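Local coordinates for mandelate racemase/muconate lactonizing enzyme family protein (Roseovarius nubinhibens ISM, PDB 3U4F) that probably acts as a magnesium-dependent hydro-lyase or a related enzyme of the enolase superfamily, built on a TIM barrel, at residues Ser139-Asp144 / Glu333-Gly338; Lys167-Ala172 / Leu203-Ser208; Thr133-Ala138 / Phe163-Val168. One frame throughout, in Å; residues are numbered along the deposited sequence.

Contact 1. Residues Ser139-Asp144 / Glu333-Gly338; sequences SSMKRD and EFSIEG. With GAI (guanidine), chain F.
With OG of S139 (chi1 -170°) and CG of E333 (chi1 -176°) each anti to the backbone N of its own residue, the serine hydroxyl and the extended glutamate chain converge on the same side of two parallel barrel strands. S139 OG donates to E333 OE2 over 2.7 Å, meeting the lone pair that faces away from the other carboxylate oxygen. The same E333 OE2 accepts from N1 of the bound guanidine at 2.6 Å; S139, with C308 N on OE1, is thus placed to steady the carboxylate. Main-chain bonds from S139 N to F334 O (2.8 Å) and from I336 N to S139 O (3.1 Å) bracket the S139-S335 bridge. Selenomethionine M141, bent at chi2 and chi3, curls back toward S335: its CE lies 3.6 Å from S335 CB, while SE stands 3.8 Å from guanidine N1 and lines the pocket. Beyond the strands E337, bent at CG, reaches across to the 139-144 loop, where its OE2 takes the N-H of M141 at 2.8 Å through the anti lone pair. The aliphatic chain of K142 slants across the E337 carboxylate, touching it with CG, CD and CE, but its NZ is salt-bridged to D340, and E337 OE1 pairs with R153. Helix 147-161 thus backs the loop through R153 and through L157 against I336, while strand 165-169 flanks S139 with K167 and R169.

Contact 2. Residues Lys167-Ala172 / Leu203-Ser208; sequences KVRAGA and LIDANS. With MG (magnesium ion), chain E; GAI (guanidine), chain F.
This contact joins the C-terminal ends of the two parallel strands of a beta-alpha-beta unit in the TIM barrel, 165-169 and 201-205, delivering K167, R169 and D205 to the magnesium site. V168 N bonds to L203 O, and A170 N to D205 O at 2.9 Å. D205 OD2 binds the magnesium ion at 2.1 Å; guanidine N2 and N3, a water, E231 and E257 complete the six ligands. K167 NZ makes only a weak bond of 3.4 Å to D205 OD2 and lies nearer guanidine N3, at 2.8 Å; a salt bridge to E231 and a bond to Y137 also hold it. D205 OD1 is gripped by N207 N at 3.1 Å in an Asx turn and by the metal-bound water at 2.7 Å, which fixes the carboxylate's rotation. R169, bent at CG (chi2 -73°), brings its guanidinium over D205 CB, with guanidine N1 at its edge 2.9 Å from R169 NH2 and the N207 amide nearly coplanar; S140 O takes its NE. On the reverse face, A170 CB packs 3.7 Å from I204 CD1. There helix 184-196 covers V168 and I204, while strand 132-139 flanks K167 and 229-231 continues the barrel beyond I204.

Contact 3. Residues Thr133-Ala138 / Phe163-Val168; sequences TIRAYA and FDAFKV. With GAI (guanidine), chain F.
Strands 133-138 and 165-168 run parallel, their axes 4.4 Å apart at closest and inclined by 36°, and are joined where A138 N bonds to A165 O (3.0 Å) and K167 N to A138 O (2.8 Å). This is the first beta-alpha-beta crossover of the barrel, with helix 147-161 as the connection. Side chains divide between two faces. Over A138 sits F163: the alanine CB lies 3.9 Å from the centroid of the phenyl ring and almost on its normal, a CH-pi contact, while A136 O meets the ring edge. A138 CB also touches F166 CD1, so the small side chain touches two aromatic ones. On the barrel-interior side, Y137 CB packs 3.5 Å from A165 CB, and the phenol, its CG between the backbone N and the carbonyl carbon (chi1 71°) and its ring thereby turned toward K167, crosses the lysine chain obliquely, CE1 near K167 CB. At the far end Y137 OH accepts from K167 NZ over 2.9 Å; Y331 meets the ring edge-to-face. Toward the start of the strand the contact reaches solvent. There R135, fully extended from CG to NE, sets NE (2.8 Å) and NH2 against the single oxygen D164 OD1, side-on, with the guanidinium and carboxylate planes 80° apart. A water bridges A136 O and D164 N beside this pair. The chemistry thus changes along the strands, from an ion pair at the exposed end, through apolar packing, to a phenol that, with E231, probably restricts the lysine amine beside the guanidine.

In the fold
All three contacts belong to one curved sheet, the barrel wall: strand 132-139 pairs with 332-335 in contact 1 and with 165-169 in contact 3, and 165-169 goes on to 201-205 in contact 2. Contacts 2 and 3 share K167 and V168, while S140 O to R169 NE ties contact 1 to contact 2. Each is largely buried, but their chemistry follows their place. Contacts 1 and 2, centred 11 Å apart, lie at the C-terminal strand ends and bring charged groups to the guanidine, contact 2 alone supplying a magnesium ligand. Contact 3 starts nearer the opposite barrel end, where an exposed ion pair and aromatic packing precede its one ligand-facing residue, K167.

Contact 1. Residues Ser139-Asp144 / Glu333-Gly338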
# COMPACT_ATOMS: atom_id res chain seq x y z
N SER A 139 -20.44 -15.31 11.01
CA SER A 139 -19.30 -15.47 10.13
C SER A 139 -18.23 -16.32 10.83
O SER A 139 -17.64 -15.92 11.84
CB SER A 139 -18.75 -14.11 9.68
OG SER A 139 -17.80 -14.26 8.66
N SER A 140 -18.02 -17.51 10.28
CA SER A 140 -16.88 -18.34 10.64
C SER A 140 -15.60 -17.83 9.95
O SER A 140 -15.59 -17.55 8.73
CB SER A 140 -17.13 -19.77 10.20
OG SER A 140 -15.91 -20.51 10.25
N MSE A 141 -14.52 -17.75 10.72
CA MSE A 141 -13.21 -17.37 10.20
C MSE A 141 -12.37 -18.60 9.85
O MSE A 141 -11.34 -18.47 9.19
CB MSE A 141 -12.44 -16.53 11.25
CG MSE A 141 -13.18 -15.28 11.71
SE MSE A 141 -13.50 -14.10 10.16
CE MSE A 141 -15.21 -13.28 10.66
N LYS A 142 -12.82 -19.79 10.26
CA LYS A 142 -11.92 -20.96 10.29
C LYS A 142 -11.95 -21.83 9.04
O LYS A 142 -13.01 -22.07 8.48
CB LYS A 142 -12.25 -21.83 11.51
CG LYS A 142 -11.85 -21.20 12.86
CD LYS A 142 -12.06 -22.19 13.99
CE LYS A 142 -11.39 -21.73 15.27
NZ LYS A 142 -11.35 -22.79 16.34
N ARG A 143 -10.78 -22.32 8.63
CA ARG A 143 -10.69 -23.42 7.67
C ARG A 143 -10.23 -24.74 8.30
O ARG A 143 -10.39 -25.80 7.68
CB ARG A 143 -9.76 -23.09 6.50
CG ARG A 143 -10.43 -22.29 5.42
CD ARG A 143 -9.42 -21.65 4.48
NE ARG A 143 -10.13 -20.93 3.45
CZ ARG A 143 -10.40 -19.63 3.53
NH1 ARG A 143 -9.96 -18.93 4.58
NH2 ARG A 143 -11.11 -19.07 2.58
N ASP A 144 -9.69 -24.68 9.52
CA ASP A 144 -9.24 -25.91 10.18
C ASP A 144 -10.39 -26.79 10.71
O ASP A 144 -10.23 -28.01 10.96
CB ASP A 144 -8.12 -25.66 11.21
CG ASP A 144 -8.51 -24.68 12.31
OD1 ASP A 144 -9.24 -23.71 12.05
OD2 ASP A 144 -8.02 -24.88 13.44
N GLU A 333 -21.67 -8.52 8.71
CA GLU A 333 -20.75 -9.60 9.05
C GLU A 333 -20.48 -9.63 10.55
O GLU A 333 -20.02 -8.65 11.12
CB GLU A 333 -19.41 -9.45 8.33
CG GLU A 333 -18.53 -10.66 8.66
CD GLU A 333 -17.30 -10.78 7.81
OE1 GLU A 333 -16.91 -9.78 7.18
OE2 GLU A 333 -16.74 -11.90 7.80
N PHE A 334 -20.77 -10.76 11.19
CA PHE A 334 -20.66 -10.86 12.63
C PHE A 334 -19.84 -12.07 12.97
O PHE A 334 -20.32 -13.21 12.87
CB PHE A 334 -22.04 -10.96 13.29
CG PHE A 334 -21.98 -10.79 14.80
CD1 PHE A 334 -22.05 -9.52 15.37
CD2 PHE A 334 -21.82 -11.90 15.63
CE1 PHE A 334 -21.96 -9.36 16.76
CE2 PHE A 334 -21.72 -11.75 17.02
CZ PHE A 334 -21.80 -10.50 17.58
N SER A 335 -18.59 -11.85 13.37
CA SER A 335 -17.71 -12.97 13.73
C SER A 335 -18.24 -13.77 14.93
O SER A 335 -18.52 -13.21 16.00
CB SER A 335 -16.28 -12.50 14.06
OG SER A 335 -15.52 -13.65 14.46
N ILE A 336 -18.36 -15.08 14.74
CA ILE A 336 -18.81 -15.94 15.81
C ILE A 336 -17.67 -16.72 16.51
O ILE A 336 -17.93 -17.64 17.30
CB ILE A 336 -19.99 -16.86 15.38
CG1 ILE A 336 -19.72 -17.61 14.06
CG2 ILE A 336 -21.29 -16.03 15.32
CD1 ILE A 336 -18.61 -18.66 14.13
N GLU A 337 -16.42 -16.33 16.28
CA GLU A 337 -15.30 -17.04 16.91
C GLU A 337 -15.24 -16.70 18.41
O GLU A 337 -15.57 -15.59 18.79
CB GLU A 337 -14.00 -16.72 16.20
CG GLU A 337 -13.99 -17.11 14.68
CD GLU A 337 -14.25 -18.59 14.41
OE1 GLU A 337 -14.10 -19.39 15.34
OE2 GLU A 337 -14.57 -18.95 13.25
N GLY A 338 -14.85 -17.66 19.24
CA GLY A 338 -14.71 -17.40 20.69
C GLY A 338 -13.37 -16.80 21.10
O GLY A 338 -12.63 -16.27 20.27
C GAI F . -14.14 -12.19 5.60
N1 GAI F . -14.30 -12.37 6.88
N2 GAI F . -12.99 -12.47 4.89
N3 GAI F . -15.13 -11.63 4.87

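Contact 2. Residues Lys167-Ala172 / Leu203-Ser208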
# COMPACT_ATOMS: atom_id res chain seq x y z
N LYS A 167 -21.93 -17.72 7.19
CA LYS A 167 -20.85 -17.75 6.19
C LYS A 167 -19.75 -18.71 6.63
O LYS A 167 -19.29 -18.65 7.78
CB LYS A 167 -20.28 -16.35 5.90
CG LYS A 167 -19.26 -16.33 4.76
CD LYS A 167 -18.91 -14.92 4.31
CE LYS A 167 -17.80 -14.34 5.16
NZ LYS A 167 -17.54 -12.95 4.69
N VAL A 168 -19.32 -19.58 5.71
CA VAL A 168 -18.22 -20.51 5.95
C VAL A 168 -17.13 -20.30 4.90
O VAL A 168 -17.26 -19.44 4.03
CB VAL A 168 -18.73 -22.00 5.96
CG1 VAL A 168 -19.80 -22.16 7.01
CG2 VAL A 168 -19.23 -22.37 4.61
N ARG A 169 -16.03 -21.04 4.99
CA ARG A 169 -14.88 -20.81 4.13
C ARG A 169 -14.76 -21.91 3.07
O ARG A 169 -15.02 -23.07 3.36
CB ARG A 169 -13.62 -20.80 4.97
CG ARG A 169 -13.64 -19.77 6.10
CD ARG A 169 -13.49 -18.34 5.53
NE ARG A 169 -14.12 -17.35 6.43
CZ ARG A 169 -14.08 -16.04 6.24
NH1 ARG A 169 -13.35 -15.56 5.23
NH2 ARG A 169 -14.75 -15.23 7.05
N ALA A 170 -14.33 -21.53 1.88
CA ALA A 170 -13.96 -22.46 0.79
C ALA A 170 -12.46 -22.38 0.51
O ALA A 170 -11.82 -21.37 0.78
CB ALA A 170 -14.70 -22.09 -0.48
N GLY A 171 -11.90 -23.46 -0.03
CA GLY A 171 -10.50 -23.42 -0.48
C GLY A 171 -9.53 -23.27 0.65
O GLY A 171 -9.85 -23.54 1.80
N ALA A 172 -8.31 -22.85 0.32
CA ALA A 172 -7.33 -22.46 1.32
C ALA A 172 -7.11 -20.96 1.13
O ALA A 172 -7.25 -20.45 0.01
CB ALA A 172 -6.04 -23.25 1.12
N LEU A 203 -23.67 -18.32 2.86
CA LEU A 203 -22.65 -17.51 2.20
C LEU A 203 -21.33 -18.28 2.28
O LEU A 203 -21.14 -19.09 3.18
CB LEU A 203 -22.47 -16.18 2.96
CG LEU A 203 -23.61 -15.18 3.17
CD1 LEU A 203 -24.63 -15.63 4.22
CD2 LEU A 203 -22.98 -13.80 3.62
N ILE A 204 -20.41 -18.02 1.36
CA ILE A 204 -19.11 -18.67 1.46
C ILE A 204 -18.06 -17.66 1.02
O ILE A 204 -18.36 -16.73 0.26
CB ILE A 204 -19.04 -19.99 0.60
CG1 ILE A 204 -17.90 -20.92 1.08
CG2 ILE A 204 -18.98 -19.69 -0.89
CD1 ILE A 204 -18.16 -22.42 0.70
N ASP A 205 -16.84 -17.87 1.48
CA ASP A 205 -15.77 -16.92 1.18
C ASP A 205 -14.53 -17.78 0.85
O ASP A 205 -14.13 -18.61 1.66
CB ASP A 205 -15.54 -16.08 2.43
CG ASP A 205 -14.65 -14.86 2.19
OD1 ASP A 205 -13.82 -14.87 1.27
OD2 ASP A 205 -14.81 -13.86 2.96
N ALA A 206 -13.96 -17.56 -0.33
CA ALA A 206 -12.81 -18.34 -0.83
C ALA A 206 -11.48 -17.64 -0.57
O ALA A 206 -10.41 -18.16 -0.91
CB ALA A 206 -12.97 -18.62 -2.33
N ASN A 207 -11.54 -16.45 -0.01
CA ASN A 207 -10.32 -15.66 0.28
C ASN A 207 -9.22 -15.79 -0.76
O ASN A 207 -8.07 -16.17 -0.42
CB ASN A 207 -9.79 -16.02 1.67
CG ASN A 207 -10.73 -15.57 2.78
OD1 ASN A 207 -10.74 -14.39 3.19
ND2 ASN A 207 -11.51 -16.50 3.27
N SER A 208 -9.56 -15.48 -2.00
CA SER A 208 -8.56 -15.33 -3.09
C SER A 208 -7.92 -16.61 -3.57
O SER A 208 -6.83 -16.59 -4.16
CB SER A 208 -7.45 -14.32 -2.68
OG SER A 208 -7.92 -12.98 -2.74
MG MG E . -14.00 -11.89 3.04
C GAI F . -14.14 -12.19 5.60
N1 GAI F . -14.30 -12.37 6.88
N2 GAI F . -12.99 -12.47 4.89
N3 GAI F . -15.13 -11.63 4.87
O HOH W 1 -12.77 -12.45 1.58

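Contact 3. Residues Thr133-Ala138 / Phe163-Val168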
# COMPACT_ATOMS: atom_id res chain seq x y z
N THR A 133 -32.18 -1.67 14.10
CA THR A 133 -31.57 -2.98 14.03
C THR A 133 -30.98 -3.24 12.64
O THR A 133 -31.34 -2.58 11.66
CB THR A 133 -32.61 -4.08 14.29
OG1 THR A 133 -33.66 -3.89 13.35
CG2 THR A 133 -33.18 -3.98 15.73
N ILE A 134 -30.09 -4.24 12.59
CA ILE A 134 -29.42 -4.70 11.36
C ILE A 134 -29.35 -6.21 11.43
O ILE A 134 -28.84 -6.79 12.41
CB ILE A 134 -27.94 -4.18 11.27
CG1 ILE A 134 -27.86 -2.67 11.40
CG2 ILE A 134 -27.32 -4.52 9.90
CD1 ILE A 134 -27.55 -2.20 12.80
N ARG A 135 -29.80 -6.85 10.36
CA ARG A 135 -29.68 -8.29 10.24
C ARG A 135 -28.22 -8.66 10.26
O ARG A 135 -27.42 -8.02 9.58
CB ARG A 135 -30.24 -8.75 8.89
CG ARG A 135 -30.22 -10.27 8.70
CD ARG A 135 -30.84 -10.63 7.37
NE ARG A 135 -30.83 -12.07 7.13
CZ ARG A 135 -31.01 -12.63 5.93
NH1 ARG A 135 -31.15 -11.87 4.86
NH2 ARG A 135 -30.99 -13.95 5.80
N ALA A 136 -27.87 -9.70 11.02
CA ALA A 136 -26.45 -10.11 11.06
C ALA A 136 -26.29 -11.50 10.43
O ALA A 136 -27.20 -12.33 10.52
CB ALA A 136 -25.95 -10.13 12.48
N TYR A 137 -25.14 -11.75 9.81
CA TYR A 137 -24.80 -13.13 9.49
C TYR A 137 -23.66 -13.62 10.38
O TYR A 137 -22.71 -12.88 10.66
CB TYR A 137 -24.50 -13.33 8.00
CG TYR A 137 -23.20 -12.75 7.42
CD1 TYR A 137 -22.03 -13.51 7.41
CD2 TYR A 137 -23.20 -11.51 6.78
CE1 TYR A 137 -20.84 -12.99 6.82
CE2 TYR A 137 -22.06 -10.99 6.18
CZ TYR A 137 -20.88 -11.74 6.20
OH TYR A 137 -19.73 -11.24 5.59
N ALA A 138 -23.78 -14.87 10.84
CA ALA A 138 -22.77 -15.56 11.63
C ALA A 138 -21.58 -15.92 10.74
O ALA A 138 -21.71 -16.67 9.79
CB ALA A 138 -23.35 -16.81 12.26
N PHE A 163 -29.71 -16.24 14.50
CA PHE A 163 -29.12 -16.00 13.17
C PHE A 163 -29.90 -16.79 12.13
O PHE A 163 -30.30 -17.92 12.41
CB PHE A 163 -27.66 -16.50 13.11
CG PHE A 163 -26.69 -15.71 13.95
CD1 PHE A 163 -26.25 -14.45 13.55
CD2 PHE A 163 -26.17 -16.26 15.12
CE1 PHE A 163 -25.31 -13.73 14.33
CE2 PHE A 163 -25.24 -15.56 15.91
CZ PHE A 163 -24.82 -14.28 15.51
N ASP A 164 -30.10 -16.22 10.94
CA ASP A 164 -30.70 -16.95 9.81
C ASP A 164 -29.84 -16.86 8.55
O ASP A 164 -30.31 -17.12 7.46
CB ASP A 164 -32.13 -16.45 9.53
CG ASP A 164 -32.18 -15.04 8.95
OD1 ASP A 164 -31.13 -14.37 8.74
OD2 ASP A 164 -33.32 -14.58 8.71
N ALA A 165 -28.60 -16.42 8.73
CA ALA A 165 -27.59 -16.32 7.67
C ALA A 165 -26.23 -16.72 8.24
O ALA A 165 -25.90 -16.37 9.38
CB ALA A 165 -27.54 -14.89 7.14
N PHE A 166 -25.43 -17.43 7.45
CA PHE A 166 -24.22 -18.09 7.96
C PHE A 166 -23.16 -18.12 6.86
O PHE A 166 -23.46 -18.49 5.72
CB PHE A 166 -24.50 -19.53 8.39
CG PHE A 166 -25.67 -19.67 9.35
CD1 PHE A 166 -25.47 -19.69 10.71
CD2 PHE A 166 -26.97 -19.77 8.85
CE1 PHE A 166 -26.55 -19.81 11.60
CE2 PHE A 166 -28.06 -19.85 9.71
CZ PHE A 166 -27.84 -19.86 11.10
N LYS A 167 -21.93 -17.72 7.19
CA LYS A 167 -20.85 -17.75 6.19
C LYS A 167 -19.75 -18.71 6.63
O LYS A 167 -19.29 -18.65 7.78
CB LYS A 167 -20.28 -16.35 5.90
CG LYS A 167 -19.26 -16.33 4.76
CD LYS A 167 -18.91 -14.92 4.31
CE LYS A 167 -17.80 -14.34 5.16
NZ LYS A 167 -17.54 -12.95 4.69
N VAL A 168 -19.32 -19.58 5.71
CA VAL A 168 -18.22 -20.51 5.95
C VAL A 168 -17.13 -20.30 4.90
O VAL A 168 -17.26 -19.44 4.03
CB VAL A 168 -18.73 -22.00 5.96
CG1 VAL A 168 -19.80 -22.16 7.01
CG2 VAL A 168 -19.23 -22.37 4.61
C GAI F . -14.14 -12.19 5.60
N1 GAI F . -14.30 -12.37 6.88
N2 GAI F . -12.99 -12.47 4.89
N3 GAI F . -15.13 -11.63 4.87
O HOH W 2 -29.68 -13.28 11.04